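Local coordinates for protein probable zinc protease (Pseudomonas aeruginosa, PDB 4NNZ) that is one subunit of a heterodimeric M16-family zinc protease and probably takes part in metal-dependent cleavage of peptide bonds, at residues A[29-34]-A[192-197]. Residues are numbered along the deposited sequence; the frame is centred on the assembly and turned at random.
Sequences VVSQLW and LVVVGD
Val-30 with Val-195 and Gln-32 with Val-193 are the two hydrogen-bonded pairs that join strands 29-34 and 192-196, whose axes run antiparallel at 169°. Each pair is closed by two backbone bonds; the shortest, Val-30 N to Val-195 O at 2.8 Å, is also nearly straight. Between and beyond them lie the non-hydrogen-bonded pairs Val-29/Gly-196, Ser-31/Val-194 and Leu-33/Leu-192.

On the face of Ser-31 and Val-194, Leu-192 holds its CG anti to the backbone N (chi1 170°), and with chi2 63° this brings CD1 over to strand 29-34, 3.7 Å from Gln-32 O and 3.9 Å from Ser-31 OG. Leu-33 returns the contact, its CD1 resting 3.9 Å from Leu-192 N. Val-29 flanks Val-194 at the glycine end: the two side chains slant across each other, with Val-29 CG2 and Val-194 CG1 3.5 Å apart, and the same CG2 lies 3.2 Å from Val-195 O. The direction a CB would take from Gly-196 is toward Val-29; having none permits the CA-CA distance of 4.2 Å between Gly-196 and Val-29.

The other face bears Val-30, Gln-32, Val-193 and Val-195. Here the Trp-34 ring leans back along its strand, and its NE1 gives a hydrogen bond to a lone pair of Gln-32 OE1 at 2.9 Å, almost within the indole plane, which ties amide and ring together. Val-193 CG2 approaches Trp-34 CD1 obliquely.

This is plain sheet pairing of segments 158 residues apart, inside the mixed sheet of the M16 fold: strand 28-35 lies between 190-196 and 89-96, and 190-196 borders 17-22. Helices 100-112 and 200-211 pack on the leucine-bearing face, while helix 367-379, from the chain's later half, lies against Val-30, Gln-32 and Val-195.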
loop_
_atom_site.group_PDB
_atom_site.type_symbol
_atom_site.label_atom_id
_atom_site.label_comp_id
_atom_site.label_asym_id
_atom_site.label_seq_id
_atom_site.Cartn_x
_atom_site.Cartn_y
_atom_site.Cartn_z
ATOM N N VAL A 29 13.999 -15.722 -35.368
ATOM C CA VAL A 29 12.851 -14.936 -34.976
ATOM C C VAL A 29 12.672 -14.870 -33.473
ATOM O O VAL A 29 12.926 -15.811 -32.782
ATOM C CB VAL A 29 11.568 -15.450 -35.625
ATOM C CG1 VAL A 29 11.150 -16.749 -34.993
ATOM C CG2 VAL A 29 10.480 -14.433 -35.462
ATOM N N VAL A 30 12.183 -13.751 -32.990
ATOM C CA VAL A 30 11.973 -13.563 -31.578
ATOM C C VAL A 30 10.480 -13.536 -31.303
ATOM O O VAL A 30 9.757 -12.853 -31.953
ATOM C CB VAL A 30 12.755 -12.314 -31.079
ATOM C CG1 VAL A 30 11.906 -11.226 -30.467
ATOM C CG2 VAL A 30 13.821 -12.716 -30.121
ATOM N N SER A 31 10.040 -14.292 -30.328
ATOM C CA SER A 31 8.654 -14.286 -29.971
ATOM C C SER A 31 8.502 -13.964 -28.520
ATOM O O SER A 31 9.019 -14.664 -27.710
ATOM C CB SER A 31 8.077 -15.659 -30.234
ATOM O OG SER A 31 6.686 -15.617 -30.362
ATOM N N GLN A 32 7.798 -12.910 -28.155
ATOM C CA GLN A 32 7.642 -12.617 -26.742
ATOM C C GLN A 32 6.210 -12.550 -26.323
ATOM O O GLN A 32 5.422 -12.037 -27.066
ATOM C CB GLN A 32 8.250 -11.295 -26.416
ATOM C CG GLN A 32 9.423 -10.917 -27.239
ATOM C CD GLN A 32 10.210 -9.848 -26.568
ATOM O OE1 GLN A 32 9.677 -9.073 -25.830
ATOM N NE2 GLN A 32 11.481 -9.822 -26.812
ATOM N N LEU A 33 5.846 -13.023 -25.132
ATOM C CA LEU A 33 4.443 -12.738 -24.835
ATOM C C LEU A 33 4.250 -11.828 -23.636
ATOM O O LEU A 33 4.720 -12.155 -22.605
ATOM C CB LEU A 33 3.670 -14.015 -24.660
ATOM C CG LEU A 33 2.169 -13.938 -24.480
ATOM C CD1 LEU A 33 1.577 -12.793 -25.247
ATOM C CD2 LEU A 33 1.525 -15.204 -24.939
ATOM N N TRP A 34 3.557 -10.696 -23.756
ATOM C CA TRP A 34 3.496 -9.762 -22.650
ATOM C C TRP A 34 2.113 -9.674 -22.078
ATOM O O TRP A 34 1.198 -9.319 -22.750
ATOM C CB TRP A 34 3.889 -8.382 -23.130
ATOM C CG TRP A 34 5.279 -8.272 -23.534
ATOM C CD1 TRP A 34 5.843 -8.839 -24.591
ATOM C CD2 TRP A 34 6.304 -7.558 -22.870
ATOM N NE1 TRP A 34 7.138 -8.541 -24.647
ATOM C CE2 TRP A 34 7.455 -7.751 -23.590
ATOM C CE3 TRP A 34 6.356 -6.782 -21.728
ATOM C CZ2 TRP A 34 8.637 -7.198 -23.224
ATOM C CZ3 TRP A 34 7.512 -6.246 -21.367
ATOM C CH2 TRP A 34 8.648 -6.452 -22.099
ATOM N N LEU A 192 1.267 -10.224 -28.188
ATOM C CA LEU A 192 2.217 -11.116 -28.768
ATOM C C LEU A 192 3.065 -10.295 -29.669
ATOM O O LEU A 192 2.556 -9.564 -30.459
ATOM C CB LEU A 192 1.507 -12.146 -29.593
ATOM C CG LEU A 192 2.424 -12.994 -30.448
ATOM C CD1 LEU A 192 3.354 -13.804 -29.594
ATOM C CD2 LEU A 192 1.620 -13.888 -31.344
ATOM N N VAL A 193 4.375 -10.388 -29.522
ATOM C CA VAL A 193 5.261 -9.614 -30.348
ATOM C C VAL A 193 6.215 -10.478 -31.107
ATOM O O VAL A 193 6.830 -11.328 -30.539
ATOM C CB VAL A 193 6.060 -8.614 -29.534
ATOM C CG1 VAL A 193 6.843 -7.738 -30.468
ATOM C CG2 VAL A 193 5.126 -7.777 -28.717
ATOM N N VAL A 194 6.305 -10.276 -32.409
ATOM C CA VAL A 194 7.210 -11.055 -33.230
ATOM C C VAL A 194 8.122 -10.229 -34.102
ATOM O O VAL A 194 7.668 -9.430 -34.881
ATOM C CB VAL A 194 6.437 -12.026 -34.121
ATOM C CG1 VAL A 194 7.375 -12.950 -34.840
ATOM C CG2 VAL A 194 5.474 -12.832 -33.294
ATOM N N VAL A 195 9.411 -10.431 -33.985
ATOM C CA VAL A 195 10.315 -9.792 -34.903
ATOM C C VAL A 195 11.385 -10.737 -35.441
ATOM O O VAL A 195 11.824 -11.649 -34.770
ATOM C CB VAL A 195 10.822 -8.398 -34.421
ATOM C CG1 VAL A 195 10.192 -7.959 -33.134
ATOM C CG2 VAL A 195 12.314 -8.278 -34.358
ATOM N N GLY A 196 11.780 -10.503 -36.676
ATOM C CA GLY A 196 12.733 -11.377 -37.292
ATOM C C GLY A 196 12.388 -11.775 -38.699
ATOM O O GLY A 196 11.631 -11.140 -39.369
ATOM N N ASP A 197 12.928 -12.898 -39.098
ATOM C CA ASP A 197 12.863 -13.387 -40.442
ATOM C C ASP A 197 11.536 -14.075 -40.657
ATOM O O ASP A 197 11.458 -15.275 -40.766
ATOM C CB ASP A 197 14.003 -14.384 -40.599
ATOM C CG ASP A 197 14.217 -14.828 -42.001
ATOM O OD1 ASP A 197 14.110 -14.017 -42.919
ATOM O OD2 ASP A 197 14.533 -16.001 -42.186
#